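Alpha-1,6-mannanase (Bacteroides thetaiotaomicron, PDB 4V1S) probably hydrolyses alpha-1,6-mannosidic linkages in mannan, as a member of glycoside hydrolase family 76. Local coordinates at residues D180-F189 against Q199-T208; L165-L176 against T208-T219. All blocks are in the same frame, centred on the assembly; numbering follows the deposited sequence.

Interaction 1: residues D180-F189 against Q199-T208; sequences DNVLGGGIYF and QKNTICSAVT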
loop_
_atom_site.group_PDB
_atom_site.type_symbol
_atom_site.label_atom_id
_atom_site.label_comp_id
_atom_site.label_asym_id
_atom_site.label_seq_id
_atom_site.Cartn_x
_atom_site.Cartn_y
_atom_site.Cartn_z
ATOM N N ASP A 180 18.326 3.997 11.808
ATOM C CA ASP A 180 19.521 4.187 12.638
ATOM C C ASP A 180 19.041 4.556 14.049
ATOM O O ASP A 180 17.838 4.560 14.314
ATOM C CB ASP A 180 20.520 5.209 12.038
ATOM C CG ASP A 180 19.937 6.602 11.940
ATOM O OD1 ASP A 180 19.014 6.927 12.739
ATOM O OD2 ASP A 180 20.415 7.370 11.095
ATOM N N ASN A 181 19.978 4.824 14.953
ATOM C CA ASN A 181 19.626 5.099 16.350
ATOM C C ASN A 181 19.311 6.552 16.702
ATOM O O ASN A 181 19.164 6.884 17.864
ATOM C CB ASN A 181 20.670 4.483 17.281
ATOM C CG ASN A 181 20.389 3.025 17.549
ATOM O OD1 ASN A 181 21.274 2.156 17.446
ATOM N ND2 ASN A 181 19.148 2.739 17.897
ATOM N N VAL A 182 19.175 7.411 15.694
ATOM C CA VAL A 182 18.627 8.762 15.919
ATOM C C VAL A 182 17.203 8.537 16.401
ATOM O O VAL A 182 16.487 7.697 15.858
ATOM C CB VAL A 182 18.756 9.601 14.640
ATOM C CG1 VAL A 182 18.040 10.941 14.757
ATOM C CG2 VAL A 182 20.248 9.805 14.322
ATOM N N LEU A 183 16.824 9.239 17.468
ATOM C CA LEU A 183 15.553 9.004 18.170
ATOM C C LEU A 183 15.409 7.606 18.770
ATOM O O LEU A 183 14.309 7.222 19.188
ATOM C CB LEU A 183 14.342 9.307 17.259
ATOM C CG LEU A 183 14.228 10.758 16.787
ATOM C CD1 LEU A 183 13.004 10.946 15.907
ATOM C CD2 LEU A 183 14.187 11.744 17.942
ATOM N N GLY A 184 16.503 6.846 18.822
ATOM C CA GLY A 184 16.486 5.515 19.399
ATOM C C GLY A 184 16.063 4.400 18.469
ATOM O O GLY A 184 15.962 3.255 18.883
ATOM N N GLY A 185 15.875 4.731 17.196
ATOM C CA GLY A 185 15.382 3.770 16.227
ATOM C C GLY A 185 14.500 4.446 15.205
ATOM O O GLY A 185 14.454 5.660 15.112
ATOM N N GLY A 186 13.788 3.641 14.425
ATOM C CA GLY A 186 12.884 4.188 13.423
ATOM C C GLY A 186 13.602 4.600 12.156
ATOM O O GLY A 186 14.844 4.560 12.064
ATOM N N ILE A 187 12.799 4.985 11.177
ATOM C CA ILE A 187 13.257 5.189 9.803
ATOM C C ILE A 187 12.825 6.579 9.332
ATOM O O ILE A 187 11.676 6.967 9.481
ATOM C CB ILE A 187 12.702 4.078 8.880
ATOM C CG1 ILE A 187 13.252 2.727 9.328
ATOM C CG2 ILE A 187 13.016 4.336 7.385
ATOM C CD1 ILE A 187 12.641 1.527 8.630
ATOM N N TYR A 188 13.781 7.309 8.745
ATOM C CA TYR A 188 13.532 8.620 8.206
ATOM C C TYR A 188 12.490 8.570 7.109
ATOM O O TYR A 188 12.378 7.582 6.394
ATOM C CB TYR A 188 14.812 9.237 7.628
ATOM C CG TYR A 188 15.935 9.387 8.603
ATOM C CD1 TYR A 188 15.999 10.474 9.478
ATOM C CD2 TYR A 188 16.934 8.430 8.656
ATOM C CE1 TYR A 188 17.044 10.584 10.376
ATOM C CE2 TYR A 188 17.976 8.543 9.549
ATOM C CZ TYR A 188 18.017 9.617 10.401
ATOM O OH TYR A 188 19.052 9.716 11.280
ATOM N N PHE A 189 11.769 9.675 6.912
ATOM C CA PHE A 189 10.895 9.741 5.772
ATOM C C PHE A 189 11.638 9.605 4.460
ATOM O O PHE A 189 11.215 8.854 3.601
ATOM C CB PHE A 189 10.159 11.084 5.791
ATOM C CG PHE A 189 9.107 11.240 4.723
ATOM C CD1 PHE A 189 8.113 10.280 4.557
ATOM C CD2 PHE A 189 9.154 12.319 3.836
ATOM C CE1 PHE A 189 7.171 10.411 3.557
ATOM C CE2 PHE A 189 8.190 12.465 2.837
ATOM C CZ PHE A 189 7.206 11.503 2.691
ATOM N N GLN A 199 12.699 13.969 10.105
ATOM C CA GLN A 199 11.699 13.257 10.885
ATOM C C GLN A 199 11.713 11.781 10.553
ATOM O O GLN A 199 12.177 11.378 9.475
ATOM C CB GLN A 199 10.308 13.855 10.633
ATOM C CG GLN A 199 9.887 13.824 9.171
ATOM C CD GLN A 199 8.647 14.629 8.919
ATOM O OE1 GLN A 199 8.690 15.873 8.781
ATOM N NE2 GLN A 199 7.526 13.943 8.871
ATOM N N LYS A 200 11.198 10.997 11.499
ATOM C CA LYS A 200 10.998 9.558 11.343
ATOM C C LYS A 200 9.510 9.265 11.452
ATOM O O LYS A 200 8.807 9.849 12.262
ATOM C CB LYS A 200 11.824 8.755 12.367
ATOM C CG LYS A 200 13.314 8.943 12.155
ATOM C CD LYS A 200 14.127 7.988 12.990
ATOM C CE LYS A 200 15.588 7.958 12.540
ATOM N NZ LYS A 200 16.328 6.827 13.178
ATOM N N ASN A 201 9.040 8.361 10.607
ATOM C CA ASN A 201 7.617 8.295 10.236
ATOM C C ASN A 201 7.039 6.886 10.392
ATOM O O ASN A 201 7.680 5.881 10.065
ATOM C CB ASN A 201 7.434 8.780 8.773
ATOM C CG ASN A 201 7.843 10.222 8.597
ATOM O OD1 ASN A 201 7.009 11.100 8.298
ATOM N ND2 ASN A 201 9.113 10.490 8.822
ATOM N N THR A 202 5.830 6.832 10.934
ATOM C CA THR A 202 5.146 5.593 11.117
ATOM C C THR A 202 5.051 4.815 9.811
ATOM O O THR A 202 5.276 3.617 9.817
ATOM C CB THR A 202 3.741 5.830 11.686
ATOM O OG1 THR A 202 3.865 6.526 12.927
ATOM C CG2 THR A 202 3.028 4.506 11.886
ATOM N N ILE A 203 4.755 5.491 8.711
ATOM C CA ILE A 203 4.558 4.760 7.458
ATOM C C ILE A 203 5.848 4.040 7.067
ATOM O O ILE A 203 5.794 2.912 6.576
ATOM C CB ILE A 203 3.999 5.618 6.306
ATOM C CG1 ILE A 203 3.649 4.734 5.093
ATOM C CG2 ILE A 203 4.946 6.748 5.923
ATOM C CD1 ILE A 203 2.587 3.681 5.376
ATOM N N CYS A 204 6.996 4.679 7.292
ATOM C CA CYS A 204 8.265 4.027 7.029
ATOM C C CYS A 204 8.479 2.784 7.901
ATOM O O CYS A 204 8.875 1.757 7.371
ATOM C CB CYS A 204 9.413 5.010 7.202
ATOM S SG CYS A 204 9.270 6.439 6.132
ATOM N N SER A 205 8.194 2.873 9.210
ATOM C CA SER A 205 8.185 1.682 10.050
ATOM C C SER A 205 7.298 0.595 9.465
ATOM O O SER A 205 7.706 -0.554 9.322
ATOM C CB SER A 205 7.667 1.985 11.454
ATOM O OG SER A 205 8.602 2.741 12.217
ATOM N N ALA A 206 6.068 0.984 9.158
ATOM C CA ALA A 206 5.016 0.022 8.851
ATOM C C ALA A 206 5.228 -0.728 7.540
ATOM O O ALA A 206 5.109 -1.971 7.490
ATOM C CB ALA A 206 3.658 0.725 8.887
ATOM N N VAL A 207 5.557 -0.025 6.468
ATOM C CA VAL A 207 5.799 -0.724 5.214
ATOM C C VAL A 207 7.110 -1.533 5.273
ATOM O O VAL A 207 7.256 -2.571 4.620
ATOM C CB VAL A 207 5.808 0.192 3.970
ATOM C CG1 VAL A 207 4.450 0.834 3.788
ATOM C CG2 VAL A 207 6.925 1.229 3.980
ATOM N N THR A 208 8.090 -1.049 6.044
ATOM C CA THR A 208 9.319 -1.801 6.192
ATOM C C THR A 208 9.063 -3.095 7.005
ATOM O O THR A 208 9.553 -4.162 6.637
ATOM C CB THR A 208 10.422 -0.923 6.790
ATOM O OG1 THR A 208 10.668 0.184 5.957
ATOM C CG2 THR A 208 11.716 -1.660 6.967
HETATM O O HOH W 1 10.002 5.017 11.465
#

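Interaction 2: residues L165-L176 against T208-T219; sequences LEKAKGALAFSL and TMLSCMKLYEIT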
loop_
_atom_site.group_PDB
_atom_site.type_symbol
_atom_site.label_atom_id
_atom_site.label_comp_id
_atom_site.label_asym_id
_atom_site.label_seq_id
_atom_site.Cartn_x
_atom_site.Cartn_y
_atom_site.Cartn_z
ATOM N N LEU A 165 11.910 -10.797 -7.183
ATOM C CA LEU A 165 12.442 -10.986 -5.835
ATOM C C LEU A 165 13.755 -10.207 -5.612
ATOM O O LEU A 165 13.968 -9.666 -4.541
ATOM C CB LEU A 165 12.652 -12.479 -5.573
ATOM C CG LEU A 165 13.089 -12.800 -4.148
ATOM C CD1 LEU A 165 12.028 -12.361 -3.130
ATOM C CD2 LEU A 165 13.409 -14.269 -4.011
ATOM N N GLU A 166 14.607 -10.153 -6.625
ATOM C CA GLU A 166 15.854 -9.402 -6.539
ATOM C C GLU A 166 15.562 -7.933 -6.208
ATOM O O GLU A 166 16.181 -7.339 -5.329
ATOM C CB GLU A 166 16.625 -9.522 -7.849
ATOM C CG GLU A 166 17.891 -8.711 -7.971
ATOM C CD GLU A 166 18.670 -9.050 -9.246
ATOM O OE1 GLU A 166 18.161 -9.832 -10.096
ATOM O OE2 GLU A 166 19.798 -8.534 -9.395
ATOM N N LYS A 167 14.595 -7.352 -6.915
ATOM C CA LYS A 167 14.247 -5.952 -6.671
ATOM C C LYS A 167 13.489 -5.802 -5.340
ATOM O O LYS A 167 13.623 -4.771 -4.692
ATOM C CB LYS A 167 13.468 -5.335 -7.823
ATOM C CG LYS A 167 14.306 -5.094 -9.063
ATOM C CD LYS A 167 15.254 -3.933 -8.890
ATOM C CE LYS A 167 16.024 -3.625 -10.160
ATOM N NZ LYS A 167 16.938 -4.707 -10.594
ATOM N N ALA A 168 12.665 -6.779 -4.944
ATOM C CA ALA A 168 12.034 -6.716 -3.613
ATOM C C ALA A 168 13.094 -6.605 -2.526
ATOM O O ALA A 168 12.991 -5.785 -1.618
ATOM C CB ALA A 168 11.166 -7.919 -3.348
ATOM N N LYS A 169 14.108 -7.454 -2.615
ATOM C CA LYS A 169 15.189 -7.445 -1.649
ATOM C C LYS A 169 15.951 -6.122 -1.661
ATOM O O LYS A 169 16.312 -5.576 -0.597
ATOM C CB LYS A 169 16.153 -8.613 -1.907
ATOM C CG LYS A 169 15.569 -9.950 -1.542
ATOM C CD LYS A 169 16.531 -11.034 -2.006
ATOM C CE LYS A 169 16.038 -12.421 -1.720
ATOM N NZ LYS A 169 16.958 -13.443 -2.308
ATOM N N GLY A 170 16.193 -5.598 -2.865
ATOM C CA GLY A 170 16.923 -4.363 -3.000
ATOM C C GLY A 170 16.149 -3.172 -2.494
ATOM O O GLY A 170 16.692 -2.318 -1.813
ATOM N N ALA A 171 14.870 -3.118 -2.809
ATOM C CA ALA A 171 14.018 -2.022 -2.301
ATOM C C ALA A 171 13.970 -2.052 -0.767
ATOM O O ALA A 171 14.075 -1.027 -0.116
ATOM C CB ALA A 171 12.617 -2.155 -2.882
ATOM N N LEU A 172 13.763 -3.243 -0.200
ATOM C CA LEU A 172 13.711 -3.392 1.258
ATOM C C LEU A 172 15.073 -3.017 1.868
ATOM O O LEU A 172 15.124 -2.352 2.907
ATOM C CB LEU A 172 13.256 -4.771 1.678
ATOM C CG LEU A 172 13.193 -4.969 3.200
ATOM C CD1 LEU A 172 12.361 -3.872 3.880
ATOM C CD2 LEU A 172 12.665 -6.347 3.544
ATOM N N ALA A 173 16.175 -3.403 1.227
ATOM C CA ALA A 173 17.496 -3.013 1.745
ATOM C C ALA A 173 17.621 -1.492 1.773
ATOM O O ALA A 173 18.208 -0.892 2.707
ATOM C CB ALA A 173 18.593 -3.612 0.917
ATOM N N PHE A 174 17.046 -0.841 0.775
ATOM C CA PHE A 174 17.040 0.593 0.798
ATOM C C PHE A 174 16.266 1.123 1.988
ATOM O O PHE A 174 16.751 1.992 2.722
ATOM C CB PHE A 174 16.559 1.214 -0.511
ATOM C CG PHE A 174 16.683 2.719 -0.517
ATOM C CD1 PHE A 174 17.919 3.308 -0.649
ATOM C CD2 PHE A 174 15.603 3.532 -0.238
ATOM C CE1 PHE A 174 18.057 4.686 -0.563
ATOM C CE2 PHE A 174 15.730 4.898 -0.159
ATOM C CZ PHE A 174 16.960 5.481 -0.328
ATOM N N SER A 175 15.053 0.639 2.175
ATOM C CA SER A 175 14.239 1.096 3.329
ATOM C C SER A 175 15.007 0.865 4.647
ATOM O O SER A 175 15.004 1.707 5.560
ATOM C CB SER A 175 12.893 0.387 3.369
ATOM O OG SER A 175 12.103 0.679 2.237
ATOM N N LEU A 176 15.635 -0.305 4.763
ATOM C CA LEU A 176 16.345 -0.620 6.007
ATOM C C LEU A 176 17.589 0.251 6.228
ATOM O O LEU A 176 18.030 0.438 7.389
ATOM C CB LEU A 176 16.732 -2.105 6.059
ATOM C CG LEU A 176 15.578 -3.054 6.328
ATOM C CD1 LEU A 176 15.990 -4.485 5.994
ATOM C CD2 LEU A 176 15.040 -2.976 7.756
ATOM N N THR A 208 8.090 -1.049 6.044
ATOM C CA THR A 208 9.319 -1.801 6.192
ATOM C C THR A 208 9.063 -3.095 7.005
ATOM O O THR A 208 9.553 -4.162 6.637
ATOM C CB THR A 208 10.422 -0.923 6.790
ATOM O OG1 THR A 208 10.668 0.184 5.957
ATOM C CG2 THR A 208 11.716 -1.660 6.967
ATOM N N MET A 209 8.276 -3.002 8.082
ATOM C CA MET A 209 7.895 -4.167 8.820
ATOM C C MET A 209 7.164 -5.198 7.970
ATOM O O MET A 209 7.487 -6.386 8.014
ATOM C CB MET A 209 7.014 -3.807 10.022
ATOM C CG MET A 209 7.782 -3.123 11.160
ATOM S SD MET A 209 6.735 -2.255 12.356
ATOM C CE MET A 209 5.501 -3.508 12.685
ATOM N N LEU A 210 6.195 -4.752 7.184
ATOM C CA LEU A 210 5.430 -5.681 6.381
ATOM C C LEU A 210 6.337 -6.335 5.331
ATOM O O LEU A 210 6.263 -7.539 5.111
ATOM C CB LEU A 210 4.215 -5.001 5.744
ATOM C CG LEU A 210 3.321 -5.964 4.963
ATOM C CD1 LEU A 210 2.789 -7.094 5.842
ATOM C CD2 LEU A 210 2.154 -5.224 4.349
ATOM N N SER A 211 7.198 -5.543 4.704
ATOM C CA SER A 211 8.151 -6.059 3.722
ATOM C C SER A 211 9.072 -7.101 4.355
ATOM O O SER A 211 9.323 -8.173 3.778
ATOM C CB SER A 211 8.995 -4.928 3.136
ATOM O OG SER A 211 8.229 -4.002 2.386
ATOM N N CYS A 212 9.596 -6.770 5.538
ATOM C CA CYS A 212 10.435 -7.700 6.297
ATOM C C CYS A 212 9.710 -9.018 6.557
ATOM O O CYS A 212 10.278 -10.089 6.370
ATOM C CB CYS A 212 10.875 -7.092 7.637
ATOM S SG CYS A 212 12.237 -5.922 7.552
ATOM N N MET A 213 8.454 -8.937 6.990
ATOM C CA MET A 213 7.701 -10.154 7.276
ATOM C C MET A 213 7.432 -10.983 6.013
ATOM O O MET A 213 7.517 -12.227 6.051
ATOM C CB MET A 213 6.417 -9.845 8.038
ATOM C CG MET A 213 6.672 -9.318 9.443
ATOM S SD MET A 213 7.821 -10.321 10.436
ATOM C CE MET A 213 7.067 -11.937 10.325
ATOM N N LYS A 214 7.159 -10.312 4.899
ATOM C CA LYS A 214 6.953 -11.015 3.643
ATOM C C LYS A 214 8.233 -11.687 3.183
ATOM O O LYS A 214 8.212 -12.859 2.774
ATOM C CB LYS A 214 6.359 -10.085 2.571
ATOM C CG LYS A 214 4.900 -9.710 2.822
ATOM C CD LYS A 214 4.318 -8.773 1.787
ATOM C CE LYS A 214 2.798 -8.769 1.900
ATOM N NZ LYS A 214 2.214 -9.989 1.294
ATOM N N LEU A 215 9.355 -10.979 3.292
ATOM C CA LEU A 215 10.640 -11.579 2.936
ATOM C C LEU A 215 11.112 -12.664 3.925
ATOM O O LEU A 215 11.783 -13.631 3.522
ATOM C CB LEU A 215 11.703 -10.508 2.714
ATOM C CG LEU A 215 11.732 -10.027 1.255
ATOM C CD1 LEU A 215 12.455 -8.706 1.120
ATOM C CD2 LEU A 215 12.385 -11.070 0.344
ATOM N N TYR A 216 10.751 -12.521 5.199
ATOM C CA TYR A 216 11.000 -13.579 6.169
ATOM C C TYR A 216 10.302 -14.863 5.745
ATOM O O TYR A 216 10.891 -15.947 5.770
ATOM C CB TYR A 216 10.543 -13.175 7.582
ATOM C CG TYR A 216 10.672 -14.300 8.563
ATOM C CD1 TYR A 216 11.921 -14.800 8.900
ATOM C CD2 TYR A 216 9.547 -14.893 9.118
ATOM C CE1 TYR A 216 12.049 -15.857 9.784
ATOM C CE2 TYR A 216 9.657 -15.952 9.999
ATOM C CZ TYR A 216 10.911 -16.419 10.338
ATOM O OH TYR A 216 11.048 -17.473 11.211
ATOM N N GLU A 217 9.040 -14.748 5.363
ATOM C CA GLU A 217 8.279 -15.922 4.956
ATOM C C GLU A 217 8.906 -16.565 3.722
ATOM O O GLU A 217 9.013 -17.788 3.643
ATOM C CB GLU A 217 6.822 -15.546 4.717
ATOM C CG GLU A 217 6.088 -15.211 6.006
ATOM C CD GLU A 217 4.593 -15.008 5.841
ATOM O OE1 GLU A 217 4.077 -15.015 4.680
ATOM O OE2 GLU A 217 3.929 -14.807 6.897
ATOM N N ILE A 218 9.364 -15.750 2.782
ATOM C CA ILE A 218 9.978 -16.263 1.563
ATOM C C ILE A 218 11.351 -16.894 1.821
ATOM O O ILE A 218 11.638 -18.016 1.351
ATOM C CB ILE A 218 10.097 -15.151 0.492
ATOM C CG1 ILE A 218 8.700 -14.799 -0.017
ATOM C CG2 ILE A 218 10.997 -15.581 -0.667
ATOM C CD1 ILE A 218 8.613 -13.453 -0.712
ATOM N N THR A 219 12.209 -16.185 2.541
ATOM C CA THR A 219 13.625 -16.587 2.670
ATOM C C THR A 219 13.977 -17.403 3.919
ATOM O O THR A 219 15.032 -18.032 3.960
ATOM C CB THR A 219 14.546 -15.359 2.712
ATOM O OG1 THR A 219 14.305 -14.620 3.924
ATOM C CG2 THR A 219 14.350 -14.479 1.488
#

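Interaction 1: residues D180-F189 against Q199-T208
The Tyr188 ring carries the Lys200 side chain over one face and Asp180 OD2 at its edge, in plane. Lys200 CE sits almost above the ring centre, 3.7 Å from the centroid of Tyr188 and 13° off the normal, a CH-pi contact that its ammonium extends as a cation-pi interaction. This is part of the loop that joins helix 162-177 to strand 199-201 in the (alpha/alpha)6 barrel of family 76, folded around one lysine and tied to the strand by a single antiparallel bridge, Tyr188 with Lys200. At that bridge Asn201 N donates to Ile187 O at 3.2 Å and Phe189 N to Gln199 O at 3.1 Å.

Beyond CG the Lys200 chain is fully extended, and this carries NZ deep into the loop. There Lys200 NZ bonds to the carbonyl oxygens of Val182, Gly185 and Gly186 and forms a salt bridge to Asp180 OD1 at 2.7 Å, so four acceptors share its three N-H bonds. The donor stands above the carbonyl planes of both glycines. Among these oxygens the ammonium is probably stabilised in its charged form. The Asp180 carboxylate is itself fixed: its OD2 takes the Tyr188 hydroxyl on the syn lone pair, and OD1 accepts Val182 N, an Asx turn, from the face opposite to the lysine.

On the Asn201 side of the bridge, the Phe189 ring and the Asn201 amide are turned 37° apart, with Phe189 CB 3.3 Å from Asn201 ND2. Asn201 OD1 accepts from Gln199 NE2 and also binds a glycerol, probably from the crystallisation liquor. Nearer the helix, water 1 links Ile187 N, Asn201 O and Ser205 OG, while Ile187 CD1 meets Thr208 OG1 tip to tip at 3.6 Å; that hydroxyl donates to Cys204 O.

Interaction 2: residues L165-L176 against T208-T219
Helices 162-177 and 202-219 pack by knobs-into-holes, a largely apolar seam between two successive helices of the (alpha/alpha)6 barrel in which no hydrogen bond crosses. The segment axes approach to 10.2 Å and run at 139° to each other, roughly antiparallel, so residues late in one segment face residues early in the other.

Two leucines act as reciprocal knobs. Leu172 enters the hole formed by Thr208, Ser211, Cys212 and Leu215, while Leu215 enters the one formed by Leu165, Ala168, Lys169 and Leu172. They meet tip to tip, and the separation of Leu172 CD2 from Leu215 CD1, 3.4 Å, is tighter than a usual carbon contact. In Leu172, CG trans to the backbone N (chi1 180°) reaches toward helix 202-219, and chi2 of 53° then sets CD1 on Ser211 CB at 3.6 Å and turns CD2 to Cys212 and Leu215. The other methyl of Leu215, CD2, lies 3.7 Å from Leu165 CD1 and also touches the aliphatic part of Lys169.

Towards the C-terminal end of 165-176, Thr208 CG2 touches both Leu176 CD2, at 3.7 Å, and Leu172 CD1. The two serines here turn their hydroxyls to main-chain carbonyls: Ser175 OG bonds to Tyr142 O and Ser211 OG to Val207 O.

Helix 142-159 lies against both partners, through Ser175 on Asn145 and Ser211 on Ala149 and Ile150. Tyr224 of helix 222-239 touches Leu172 and Thr219, and strand 124-127 borders helix 162-177 at Ala171 and Phe174.

Helix 202-219 is common to both contacts, whose centres lie about 16 Å apart and which share Thr208. Along the chain, helix 162-177 comes first, then the loop with 180-189, then strand 199-201 leading straight into helix 202-219; interaction 1 thus falls within the connection between the two helices paired in interaction 2. The two also touch directly, Ile187 CG2 lying 3.8 Å from Ser175 O. Interaction 1 folds the connecting loop against the strand and the start of the shared helix, whereas interaction 2 joins the helix bodies further along helix 202-219, so the loop packs on the end of the helix pair whose connection it forms.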